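Local coordinates for protein deoxyribose-phosphate aldolase (Toxoplasma gondii, PDB 4EIV) that is an aldolase-family protein built as a TIM barrel, a closed ring of eight parallel strands surrounded by helices, at residues W123-N127 against E161-I167; T152-S158 against A180-S186; A172-E177 against A205-Y209; A88-F92 against V102-A106. All blocks are in the same frame, centred on the assembly; numbering follows the deposited sequence. Where two conformers were deposited one is given.

How the contacts relate
The four contacts illustrate how a (beta/alpha)8 barrel is assembled from wall to rim. Contact 4 comes first along the chain and seats helix 99-111 on strand 85-90. The other three surround helix 165-178: contact 1 at its start, contact 3 along its outer course, and contact 2 between strands 152-156 and 182-184, the two that this helix connects. Contact 1 closes before contact 3 opens, while the segments of contact 2 alternate with those of both. Contact 2 touches contact 1 and also contact 3, whose centre is about 11 Å away, and so links the three directly. Contact 4 belongs to the same barrel wall without touching them, its centre about 22 Å from that of contact 3.

Contact 1: residues W123-N127 against E161-I167; sequences WRRMN and ELQGGDI
Gln-163 reaches across to Trp-123 and Asn-127 with a single amide nitrogen, and the polar part of this contact turns on that group. In the conformer described, NE2 donates to Asn-127 OD1 at 2.8 Å in a nearly straight bond (N-H...O 175°). Its second bond goes to the backbone oxygen of Trp-123, with NE2 3.0 Å from O. Both acceptors lie close to the plane of the Gln-163 amide, where the two N-H groups of a planar amide point, yet NE2 stands above the carbonyl plane of each acceptor. The Trp-123 oxygen is gripped from both faces, since the backbone N of Met-126 meets it on the opposite one. The two side-chain amides are turned 80° to each other. A water extends the network, accepting from Asn-127 ND2 and donating to Glu-161 OE1 at 2.8 Å.

Aromatic and apolar contacts flank these bonds. Glu-161 crosses the far end of the indole at about a right angle, its CD 3.5 Å from Trp-123 CH2, while Gln-163 NE2 lies at the ring edge. With CG held between the backbone N and the carbonyl carbon (chi1 52°), the Trp-123 ring reaches Glu-161. Met-126 and Ile-167 run counter to each other, and Met-126 CB comes 3.5 Å from Ile-167 CG2. Ile-167 CD1 comes across Asn-127, to 3.6 Å from its OD1.

Gly-164 is the N-cap of helix 165-178. The whole joins the connections that follow strands 116-120 and 152-156, the short helix 124-128 and the loop leading into helix 165-178, an arrangement belonging to the C-terminal rim of a TIM barrel.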
loop_
_atom_site.group_PDB
_atom_site.type_symbol
_atom_site.label_atom_id
_atom_site.label_comp_id
_atom_site.label_asym_id
_atom_site.label_seq_id
_atom_site.Cartn_x
_atom_site.Cartn_y
_atom_site.Cartn_z
ATOM N N TRP A 123 9.633 29.815 10.949
ATOM C CA TRP A 123 10.660 28.950 11.526
ATOM C C TRP A 123 11.768 29.756 12.209
ATOM O O TRP A 123 12.381 29.292 13.165
ATOM C CB TRP A 123 11.250 28.021 10.444
ATOM C CG TRP A 123 11.722 28.750 9.227
ATOM C CD1 TRP A 123 11.004 29.027 8.060
ATOM C CD2 TRP A 123 13.015 29.279 9.028
ATOM N NE1 TRP A 123 11.779 29.707 7.195
ATOM C CE2 TRP A 123 13.029 29.872 7.745
ATOM C CE3 TRP A 123 14.155 29.339 9.814
ATOM C CZ2 TRP A 123 14.146 30.504 7.239
ATOM C CZ3 TRP A 123 15.291 29.948 9.299
ATOM C CH2 TRP A 123 15.268 30.536 8.033
ATOM N N ARG A 124 11.973 30.989 11.756
ATOM C CA ARG A 124 13.015 31.820 12.360
ATOM C C ARG A 124 12.752 32.082 13.831
ATOM O O ARG A 124 13.685 32.230 14.640
ATOM C CB ARG A 124 13.134 33.146 11.604
ATOM C CG ARG A 124 13.783 33.021 10.253
ATOM C CD ARG A 124 13.827 34.374 9.546
ATOM N NE ARG A 124 14.463 34.278 8.254
ATOM C CZ ARG A 124 13.871 33.906 7.126
ATOM N NH1 ARG A 124 12.574 33.617 7.108
ATOM N NH2 ARG A 124 14.593 33.850 6.011
ATOM N N ARG A 125 11.477 32.151 14.211
ATOM C CA ARG A 125 11.144 32.464 15.585
ATOM C C ARG A 125 11.677 31.460 16.592
ATOM O O ARG A 125 11.994 31.807 17.725
ATOM C CB ARG A 125 9.638 32.597 15.724
ATOM C CG ARG A 125 9.004 33.698 14.888
ATOM C CD ARG A 125 9.336 35.074 15.409
ATOM N NE ARG A 125 8.714 36.106 14.582
ATOM C CZ ARG A 125 8.688 37.391 14.911
ATOM N NH1 ARG A 125 8.104 38.283 14.120
ATOM N NH2 ARG A 125 9.231 37.780 16.054
ATOM N N MET A 126 11.798 30.209 16.159
ATOM C CA MET A 126 12.341 29.149 17.008
ATOM C C MET A 126 13.801 29.398 17.390
ATOM O O MET A 126 14.268 28.938 18.445
ATOM C CB MET A 126 12.224 27.800 16.294
ATOM C CG MET A 126 10.809 27.381 15.953
ATOM S SD MET A 126 9.719 27.137 17.366
ATOM C CE MET A 126 10.499 25.672 18.017
ATOM N N ASN A 127 14.524 30.117 16.547
ATOM C CA ASN A 127 15.912 30.440 16.827
ATOM C C ASN A 127 16.058 31.535 17.884
ATOM O O ASN A 127 17.071 31.580 18.591
ATOM C CB ASN A 127 16.630 30.928 15.561
ATOM C CG ASN A 127 16.689 29.888 14.457
ATOM O OD1 ASN A 127 16.728 28.683 14.708
ATOM N ND2 ASN A 127 16.732 30.370 13.201
ATOM N N GLU A 161 16.722 26.183 6.122
ATOM C CA GLU A 161 17.875 26.428 6.988
ATOM C C GLU A 161 17.977 25.350 8.059
ATOM O O GLU A 161 16.962 24.940 8.651
ATOM C CB GLU A 161 17.830 27.802 7.636
ATOM C CG GLU A 161 18.153 28.944 6.689
ATOM C CD GLU A 161 18.659 30.193 7.414
ATOM O OE1 GLU A 161 18.869 30.153 8.657
ATOM O OE2 GLU A 161 18.859 31.220 6.730
ATOM N N LEU A 162 19.212 24.912 8.305
ATOM C CA LEU A 162 19.497 23.863 9.288
ATOM C C LEU A 162 19.260 24.337 10.732
ATOM O O LEU A 162 19.892 25.301 11.186
ATOM C CB LEU A 162 20.955 23.370 9.146
ATOM C CG LEU A 162 21.454 22.680 7.850
ATOM C CD1 LEU A 162 22.985 22.512 7.804
ATOM C CD2 LEU A 162 20.780 21.331 7.634
ATOM N N GLN A 163 18.347 23.662 11.428
ATOM C CA GLN A 163 18.034 23.952 12.825
ATOM C C GLN A 163 18.237 22.699 13.676
ATOM O O GLN A 163 18.116 21.565 13.184
ATOM C CB GLN A 163 16.605 24.483 12.955
ATOM C CG GLN A 163 16.421 25.871 12.343
ATOM C CD GLN A 163 14.971 26.352 12.397
ATOM O OE1 GLN A 163 14.085 25.785 11.747
ATOM N NE2 GLN A 163 14.731 27.425 13.145
ATOM N N GLY A 164 18.541 22.909 14.957
ATOM C CA GLY A 164 18.799 21.813 15.886
ATOM C C GLY A 164 17.606 20.886 16.085
ATOM O O GLY A 164 16.439 21.256 15.840
ATOM N N GLY A 165 17.911 19.685 16.563
ATOM C CA GLY A 165 16.915 18.659 16.777
ATOM C C GLY A 165 15.852 19.066 17.768
ATOM O O GLY A 165 14.685 18.763 17.558
ATOM N N ASP A 166 16.238 19.746 18.846
ATOM C CA ASP A 166 15.248 20.191 19.828
ATOM C C ASP A 166 14.216 21.089 19.146
ATOM O O ASP A 166 13.029 20.986 19.454
ATOM C CB ASP A 166 15.909 20.938 20.994
ATOM C CG ASP A 166 14.896 21.423 22.046
ATOM O OD1 ASP A 166 14.192 20.577 22.650
ATOM O OD2 ASP A 166 14.844 22.655 22.308
ATOM N N ILE A 167 14.676 21.961 18.242
ATOM C CA ILE A 167 13.793 22.886 17.508
ATOM C C ILE A 167 12.852 22.155 16.575
ATOM O O ILE A 167 11.665 22.412 16.580
ATOM C CB ILE A 167 14.583 23.956 16.722
ATOM C CG1 ILE A 167 15.172 24.976 17.696
ATOM C CG2 ILE A 167 13.725 24.672 15.681
ATOM C CD1 ILE A 167 16.008 26.043 17.028
HETATM O O HOH W 1 18.366 28.820 11.089
#

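Contact 2: residues T152-S158 against A180-S186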
loop_
_atom_site.group_PDB
_atom_site.type_symbol
_atom_site.label_atom_id
_atom_site.label_comp_id
_atom_site.label_asym_id
_atom_site.label_seq_id
_atom_site.Cartn_x
_atom_site.Cartn_y
_atom_site.Cartn_z
ATOM N N THR A 152 -7.397 18.958 3.969
ATOM C CA THR A 152 -6.120 18.663 4.576
ATOM C C THR A 152 -5.218 19.881 4.678
ATOM O O THR A 152 -4.976 20.589 3.683
ATOM C CB THR A 152 -5.388 17.585 3.745
ATOM O OG1 THR A 152 -6.172 16.380 3.716
ATOM C CG2 THR A 152 -4.005 17.264 4.300
ATOM N N LEU A 153 -4.717 20.098 5.892
ATOM C CA LEU A 153 -3.724 21.142 6.183
ATOM C C LEU A 153 -2.382 20.482 6.499
ATOM O O LEU A 153 -2.254 19.764 7.516
ATOM C CB LEU A 153 -4.121 22.010 7.381
ATOM C CG LEU A 153 -3.123 23.090 7.824
ATOM C CD1 LEU A 153 -2.802 24.041 6.712
ATOM C CD2 LEU A 153 -3.667 23.827 9.052
ATOM N N LYS A 154 -1.405 20.674 5.625
ATOM C CA LYS A 154 -0.047 20.242 5.865
ATOM C C LYS A 154 0.713 21.431 6.451
ATOM O O LYS A 154 0.531 22.567 5.989
ATOM C CB LYS A 154 0.630 19.818 4.589
ATOM C CG LYS A 154 -0.132 18.806 3.732
ATOM C CD LYS A 154 0.880 18.042 2.925
ATOM C CE LYS A 154 0.326 17.064 1.910
ATOM N NZ LYS A 154 -0.230 17.773 0.713
ATOM N N VAL A 155 1.500 21.197 7.497
ATOM C CA VAL A 155 2.316 22.258 8.091
ATOM C C VAL A 155 3.785 21.955 7.763
ATOM O O VAL A 155 4.302 20.872 8.069
ATOM C CB VAL A 155 2.068 22.386 9.582
ATOM C CG1 VAL A 155 2.900 23.493 10.197
ATOM C CG2 VAL A 155 0.596 22.678 9.831
ATOM N N VAL A 156 4.440 22.926 7.133
ATOM C CA VAL A 156 5.798 22.823 6.649
ATOM C C VAL A 156 6.685 23.364 7.758
ATOM O O VAL A 156 6.627 24.547 8.103
ATOM C CB VAL A 156 5.947 23.581 5.322
ATOM C CG1 VAL A 156 7.265 23.344 4.754
ATOM C CG2 VAL A 156 4.866 23.205 4.331
ATOM N N LEU A 157 7.575 22.508 8.263
ATOM C CA LEU A 157 8.344 22.817 9.460
ATOM C C LEU A 157 9.681 23.523 9.240
ATOM O O LEU A 157 10.263 24.046 10.203
ATOM C CB LEU A 157 8.605 21.519 10.234
ATOM C CG LEU A 157 7.382 20.751 10.712
ATOM C CD1 LEU A 157 7.834 19.459 11.434
ATOM C CD2 LEU A 157 6.482 21.588 11.610
ATOM N N SER A 158 10.135 23.592 8.002
ATOM C CA SER A 158 11.429 24.183 7.690
ATOM C C SER A 158 11.369 24.876 6.356
ATOM O O SER A 158 10.710 24.399 5.429
ATOM C CB SER A 158 12.518 23.097 7.680
ATOM O OG SER A 158 13.789 23.596 7.287
ATOM N N ALA A 180 -2.442 20.439 12.819
ATOM C CA ALA A 180 -1.935 19.918 11.560
ATOM C C ALA A 180 -2.538 18.553 11.215
ATOM O O ALA A 180 -2.657 17.689 12.080
ATOM C CB ALA A 180 -0.416 19.757 11.644
ATOM N N ASP A 181 -2.907 18.370 9.943
ATOM C CA ASP A 181 -3.275 17.048 9.428
ATOM C C ASP A 181 -2.086 16.250 8.887
ATOM O O ASP A 181 -2.182 15.035 8.742
ATOM C CB ASP A 181 -4.283 17.195 8.300
ATOM C CG ASP A 181 -5.539 17.880 8.751
ATOM O OD1 ASP A 181 -6.254 17.376 9.679
ATOM O OD2 ASP A 181 -5.868 18.942 8.172
ATOM N N PHE A 182 -1.008 16.938 8.510
ATOM C CA PHE A 182 0.232 16.384 7.984
ATOM C C PHE A 182 1.373 17.254 8.484
ATOM O O PHE A 182 1.235 18.482 8.570
ATOM C CB PHE A 182 0.289 16.465 6.442
ATOM C CG PHE A 182 -0.038 15.178 5.697
ATOM C CD1 PHE A 182 -1.359 14.794 5.467
ATOM C CD2 PHE A 182 0.983 14.429 5.145
ATOM C CE1 PHE A 182 -1.625 13.634 4.733
ATOM C CE2 PHE A 182 0.730 13.282 4.449
ATOM C CZ PHE A 182 -0.546 12.902 4.213
ATOM N N LEU A 183 2.523 16.626 8.729
ATOM C CA LEU A 183 3.781 17.323 8.983
ATOM C C LEU A 183 4.664 17.133 7.761
ATOM O O LEU A 183 4.928 16.010 7.343
ATOM C CB LEU A 183 4.495 16.778 10.207
ATOM C CG LEU A 183 3.736 16.946 11.513
ATOM C CD1 LEU A 183 4.558 16.368 12.679
ATOM C CD2 LEU A 183 3.368 18.416 11.774
ATOM N N GLN A 184 5.056 18.249 7.155
ATOM C CA GLN A 184 5.878 18.270 5.977
ATOM C C GLN A 184 7.253 18.739 6.417
ATOM O O GLN A 184 7.408 19.752 7.095
ATOM C CB GLN A 184 5.263 19.189 4.924
ATOM C CG GLN A 184 6.127 19.363 3.671
ATOM C CD GLN A 184 5.412 20.106 2.543
ATOM O OE1 GLN A 184 4.190 20.059 2.427
ATOM N NE2 GLN A 184 6.185 20.808 1.730
ATOM N N THR A 185 8.281 18.025 5.993
ATOM C CA THR A 185 9.629 18.307 6.461
ATOM C C THR A 185 10.142 19.694 6.124
ATOM O O THR A 185 10.780 20.334 6.932
ATOM C CB THR A 185 10.656 17.289 5.866
ATOM O OG1 THR A 185 10.618 17.309 4.425
ATOM C CG2 THR A 185 10.397 15.884 6.373
ATOM N N SER A 186 9.864 20.141 4.919
ATOM C CA SER A 186 10.633 21.263 4.332
ATOM C C SER A 186 9.899 21.806 3.136
ATOM O O SER A 186 9.025 21.144 2.549
ATOM C CB SER A 186 12.048 20.780 3.947
ATOM O OG SER A 186 12.000 19.516 3.286
#
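Val-155, opposite Leu-183, bonds to the residues flanking it in the parallel fashion: its N donates to Phe-182 O, and its O accepts from Gln-184 N at 2.9 Å. Leu-157 N continues the register by donating to Gln-184 O. At the other end Leu-153 O takes two donors, the N atoms of Asp-181 and Phe-182. Asp-181 returns a bond there, its OD2 using the anti lone pair to accept from Leu-153 N at 2.8 Å; the same oxygen forms a salt bridge with Lys-145.

On one face of the sheet Lys-154 runs beside Phe-182, pointing the same way, with Lys-154 CG 3.6 Å from Phe-182 CB. Further out its CE lies over one face of the phenyl ring, offset toward the rim. Gln-184 CG stands anti to the backbone N (chi1 175°) and the rest of the chain is stretched out, which lays the amide beside Val-156, CD 3.6 Å from Val-156 CG2. That amide is fixed by a bond from NE2 to Ser-186 O, while its OE1 is buried without a polar partner. On the other face Val-155 CG2 packs on Ala-180 CB at 3.6 Å.

The next shell secures these groups. Glu-31, Glu-116 and Glu-118 form salt bridges with the amine of Lys-154, and Glu-237 bonds Ser-186 OG. Ala-175 of helix 165-178 covers Val-155 and Leu-183. Two parallel strands joined by that helix make a beta-alpha-beta crossover, the repeating element of the TIM barrel.

Contact 3: residues A172-E177 against A205-Y209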
loop_
_atom_site.group_PDB
_atom_site.type_symbol
_atom_site.label_atom_id
_atom_site.label_comp_id
_atom_site.label_asym_id
_atom_site.label_seq_id
_atom_site.Cartn_x
_atom_site.Cartn_y
_atom_site.Cartn_z
ATOM N N ALA A 172 7.432 20.489 15.405
ATOM C CA ALA A 172 6.527 19.395 15.061
ATOM C C ALA A 172 5.387 19.284 16.070
ATOM O O ALA A 172 4.219 19.222 15.693
ATOM C CB ALA A 172 7.301 18.084 14.961
ATOM N N VAL A 173 5.736 19.263 17.364
ATOM C CA VAL A 173 4.704 19.131 18.403
ATOM C C VAL A 173 3.771 20.327 18.390
ATOM O O VAL A 173 2.562 20.162 18.510
ATOM C CB VAL A 173 5.332 18.903 19.793
ATOM C CG1 VAL A 173 4.276 18.973 20.897
ATOM C CG2 VAL A 173 6.108 17.574 19.808
ATOM N N ALA A 174 4.313 21.528 18.257
ATOM C CA ALA A 174 3.463 22.724 18.219
ATOM C C ALA A 174 2.500 22.691 17.021
ATOM O O ALA A 174 1.353 23.072 17.138
ATOM C CB ALA A 174 4.310 24.006 18.199
ATOM N N ALA A 175 2.955 22.209 15.880
ATOM C CA ALA A 175 2.126 22.113 14.679
ATOM C C ALA A 175 1.013 21.090 14.894
ATOM O O ALA A 175 -0.117 21.318 14.476
ATOM C CB ALA A 175 2.997 21.717 13.509
ATOM N N LEU A 176 1.338 19.971 15.542
ATOM C CA LEU A 176 0.340 18.963 15.877
ATOM C C LEU A 176 -0.707 19.541 16.829
ATOM O O LEU A 176 -1.917 19.368 16.630
ATOM C CB LEU A 176 0.979 17.713 16.488
ATOM C CG LEU A 176 1.877 16.945 15.518
ATOM C CD1 LEU A 176 2.691 15.906 16.287
ATOM C CD2 LEU A 176 1.063 16.296 14.370
ATOM N N GLU A 177 -0.250 20.227 17.886
ATOM C CA GLU A 177 -1.181 20.829 18.852
ATOM C C GLU A 177 -2.054 21.884 18.186
ATOM O O GLU A 177 -3.209 22.072 18.575
ATOM C CB GLU A 177 -0.411 21.426 20.035
ATOM C CG GLU A 177 0.286 20.372 20.888
ATOM C CD GLU A 177 1.233 20.923 21.953
ATOM O OE1 GLU A 177 1.633 22.109 21.876
ATOM O OE2 GLU A 177 1.606 20.140 22.857
ATOM N N ALA A 205 7.952 12.402 17.099
ATOM C CA ALA A 205 6.967 13.379 17.537
ATOM C C ALA A 205 5.546 12.923 17.250
ATOM O O ALA A 205 4.647 13.019 18.101
ATOM C CB ALA A 205 7.227 14.737 16.886
ATOM N N LEU A 206 5.323 12.429 16.043
ATOM C CA LEU A 206 3.998 11.962 15.678
ATOM C C LEU A 206 3.584 10.730 16.489
ATOM O O LEU A 206 2.443 10.645 16.939
ATOM C CB LEU A 206 3.941 11.679 14.193
ATOM C CG LEU A 206 2.601 11.204 13.672
ATOM C CD1 LEU A 206 1.465 12.122 14.086
ATOM C CD2 LEU A 206 2.694 11.078 12.176
ATOM N N ARG A 207 4.506 9.789 16.692
ATOM C CA ARG A 207 4.230 8.574 17.470
ATOM C C ARG A 207 3.785 8.947 18.875
ATOM O O ARG A 207 2.776 8.448 19.373
ATOM C CB ARG A 207 5.485 7.688 17.534
ATOM C CG ARG A 207 5.273 6.346 18.259
ATOM C CD ARG A 207 6.473 5.393 18.138
ATOM N NE ARG A 207 6.945 5.321 16.749
ATOM C CZ ARG A 207 8.086 5.830 16.271
ATOM N NH1 ARG A 207 8.991 6.405 17.062
ATOM N NH2 ARG A 207 8.358 5.723 14.972
ATOM N N GLU A 208 4.526 9.849 19.505
ATOM C CA GLU A 208 4.222 10.270 20.864
ATOM C C GLU A 208 2.949 11.073 20.953
ATOM O O GLU A 208 2.220 10.963 21.924
ATOM C CB GLU A 208 5.389 11.043 21.453
ATOM C CG GLU A 208 6.591 10.158 21.627
ATOM C CD GLU A 208 7.804 10.882 22.152
ATOM O OE1 GLU A 208 8.784 10.179 22.463
ATOM O OE2 GLU A 208 7.782 12.130 22.252
ATOM N N TYR A 209 2.676 11.883 19.940
ATOM C CA TYR A 209 1.455 12.667 19.919
ATOM C C TYR A 209 0.229 11.749 19.850
ATOM O O TYR A 209 -0.797 11.989 20.531
ATOM C CB TYR A 209 1.480 13.628 18.734
ATOM C CG TYR A 209 0.292 14.536 18.732
ATOM C CD1 TYR A 209 0.237 15.629 19.587
ATOM C CD2 TYR A 209 -0.792 14.296 17.897
ATOM C CE1 TYR A 209 -0.858 16.466 19.601
ATOM C CE2 TYR A 209 -1.889 15.123 17.903
ATOM C CZ TYR A 209 -1.918 16.211 18.758
ATOM O OH TYR A 209 -3.005 17.037 18.780
#
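An apolar helix-to-helix packing, made by Leu-176 and Tyr-209 with a small alanine pair beside them, joins helices 165-178 and 196-210 on the outside of the barrel. The segment axes approach to 10.0 Å and cross at -44°.

The principal interaction is a CH-pi contact. Leu-176 CB sits over the centre of the Tyr-209 ring, 3.7 Å from its centroid and only 7° off the ring normal. Leu-176 and Tyr-209 lie alongside each other, head to tail, which brings Leu-176 CD1 back to within 3.6 Å of Tyr-209 CB. The ring is laid across the neighbouring helix because Tyr-209 CG is anti to its own backbone N (chi1 -175°). Leu-176 CD2 reaches in addition to Leu-206 CD1, at 4.2 Å.

Near the closest backbone approach, Val-173 to Ala-205, two alanine methyls meet, Ala-172 CB and Ala-205 CB at 3.9 Å, with Val-173 CG2 alongside the latter. At the opposite end Glu-177 CG skirts the tyrosine near CE1.

Arg-230 ties the polar edge together, donating to Tyr-209 OH and to the backbone oxygen of Leu-176. Toward the barrel wall, Ile-232, just ahead of strand 233-237, touches Leu-176, Leu-206 and Tyr-209, while Leu-183 of strand 182-184 lies against Ala-172 and Leu-176. Helix 165-178 is thus wedged between helix 196-210 and helix 130-148, whose Ile-137 meets Ala-174 and Ala-175.

Contact 4: residues A88-F92 against V102-A106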
loop_
_atom_site.group_PDB
_atom_site.type_symbol
_atom_site.label_atom_id
_atom_site.label_comp_id
_atom_site.label_asym_id
_atom_site.label_seq_id
_atom_site.Cartn_x
_atom_site.Cartn_y
_atom_site.Cartn_z
ATOM N N ALA A 88 -2.254 24.304 -2.337
ATOM C CA ALA A 88 -1.850 25.708 -2.338
ATOM C C ALA A 88 -0.887 25.989 -1.179
ATOM O O ALA A 88 -1.233 25.736 -0.011
ATOM C CB ALA A 88 -3.066 26.606 -2.207
ATOM N N ALA A 89 0.279 26.544 -1.518
ATOM C CA ALA A 89 1.332 26.855 -0.552
ATOM C C ALA A 89 1.107 28.255 0.018
ATOM O O ALA A 89 1.220 29.252 -0.690
ATOM C CB ALA A 89 2.690 26.732 -1.257
ATOM N N VAL A 90 0.771 28.314 1.301
ATOM C CA VAL A 90 0.457 29.591 1.982
ATOM C C VAL A 90 1.568 29.930 2.984
ATOM O O VAL A 90 2.250 29.048 3.505
ATOM C CB VAL A 90 -0.941 29.582 2.653
ATOM C CG1 VAL A 90 -2.014 29.245 1.602
ATOM C CG2 VAL A 90 -1.008 28.613 3.833
ATOM N N ASN A 91 1.754 31.230 3.195
ATOM C CA ASN A 91 2.848 31.785 4.019
ATOM C C ASN A 91 4.227 31.563 3.382
ATOM O O ASN A 91 5.211 31.557 4.085
ATOM C CB ASN A 91 2.836 31.256 5.457
ATOM C CG ASN A 91 3.325 32.287 6.479
ATOM O OD1 ASN A 91 3.460 33.491 6.190
ATOM N ND2 ASN A 91 3.592 31.812 7.697
ATOM N N PHE A 92 4.256 31.352 2.072
ATOM C CA PHE A 92 5.477 31.152 1.332
ATOM C C PHE A 92 5.976 32.490 0.775
ATOM O O PHE A 92 5.195 33.395 0.507
ATOM C CB PHE A 92 5.262 30.169 0.151
ATOM C CG PHE A 92 5.440 28.707 0.503
ATOM C CD1 PHE A 92 6.376 27.930 -0.171
ATOM C CD2 PHE A 92 4.636 28.119 1.478
ATOM C CE1 PHE A 92 6.533 26.586 0.142
ATOM C CE2 PHE A 92 4.777 26.762 1.784
ATOM C CZ PHE A 92 5.732 26.013 1.123
ATOM N N VAL A 102 -2.248 34.849 6.440
ATOM C CA VAL A 102 -2.144 33.486 5.924
ATOM C C VAL A 102 -3.539 32.868 5.759
ATOM O O VAL A 102 -3.816 32.184 4.773
ATOM C CB VAL A 102 -1.226 32.608 6.791
ATOM C CG1 VAL A 102 -1.081 31.242 6.177
ATOM C CG2 VAL A 102 0.159 33.264 6.926
ATOM N N SER A 103 -4.427 33.122 6.704
ATOM C CA SER A 103 -5.785 32.649 6.562
ATOM C C SER A 103 -6.429 33.206 5.282
ATOM O O SER A 103 -7.123 32.477 4.576
ATOM C CB SER A 103 -6.586 33.003 7.791
ATOM O OG SER A 103 -6.100 32.270 8.888
ATOM N N LEU A 104 -6.170 34.477 4.967
ATOM C CA LEU A 104 -6.730 35.087 3.753
ATOM C C LEU A 104 -6.208 34.405 2.470
ATOM O O LEU A 104 -6.970 34.205 1.518
ATOM C CB LEU A 104 -6.524 36.619 3.756
ATOM C CG LEU A 104 -7.391 37.419 4.759
ATOM C CD1 LEU A 104 -6.975 38.881 4.809
ATOM C CD2 LEU A 104 -8.901 37.324 4.486
ATOM N N GLU A 105 -4.927 34.031 2.441
ATOM C CA GLU A 105 -4.377 33.272 1.308
ATOM C C GLU A 105 -5.105 31.933 1.163
ATOM O O GLU A 105 -5.465 31.518 0.063
ATOM C CB GLU A 105 -2.902 32.940 1.481
ATOM C CG GLU A 105 -1.959 34.077 1.586
ATOM C CD GLU A 105 -0.562 33.545 1.578
ATOM O OE1 GLU A 105 -0.093 33.159 0.492
ATOM O OE2 GLU A 105 0.064 33.474 2.651
ATOM N N ALA A 106 -5.274 31.234 2.285
ATOM C CA ALA A 106 -5.924 29.921 2.289
ATOM C C ALA A 106 -7.373 30.007 1.830
ATOM O O ALA A 106 -7.813 29.197 1.026
ATOM C CB ALA A 106 -5.822 29.286 3.679
HETATM O O HOH W 2 2.113 31.737 -0.131
HETATM O O HOH W 3 2.792 34.467 1.575
#
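Glu-105 reaches from helix 99-111 to Val-90 and Asn-91 at the end of strand 85-90, and its CB and carboxylate oxygens find different partners. Its CB lies 3.8 Å from Val-90 CG1, an apolar start to a side chain that points against the direction of the valine. Because CG is anti to the carbonyl carbon (chi1 -62°) and the chain continues straight through chi2, CD arrives beside the backbone of Val-90 and Asn-91. There OE2 accepts from Asn-91 N at 2.9 Å, on its syn side but 31° out of the carboxylate plane. OE1 turns to a water at 2.7 Å, which accepts from Phe-92 N and also lies close to Ala-89 O. A second water stands between OE2 and Phe-92 O. The carboxylate therefore holds the turn where the strand gives way to a loop, Asn-91 taking a left-handed backbone conformation.

Strand and helix run almost antiparallel, 169° between their segment axes, as expected for the first half of a beta-alpha-beta unit in a TIM barrel; strand 116-120 completes it. Beside the glutamate, Val-102 contributes both methyls. CG1 meets Val-90 CG2 at 3.5 Å, and CG2 presses closely on the Asn-91 amide, 3.3 Å from its CG. That amide is held at both ends, OD1 accepting from Gly-97 N and ND2 donating to Leu-120 O.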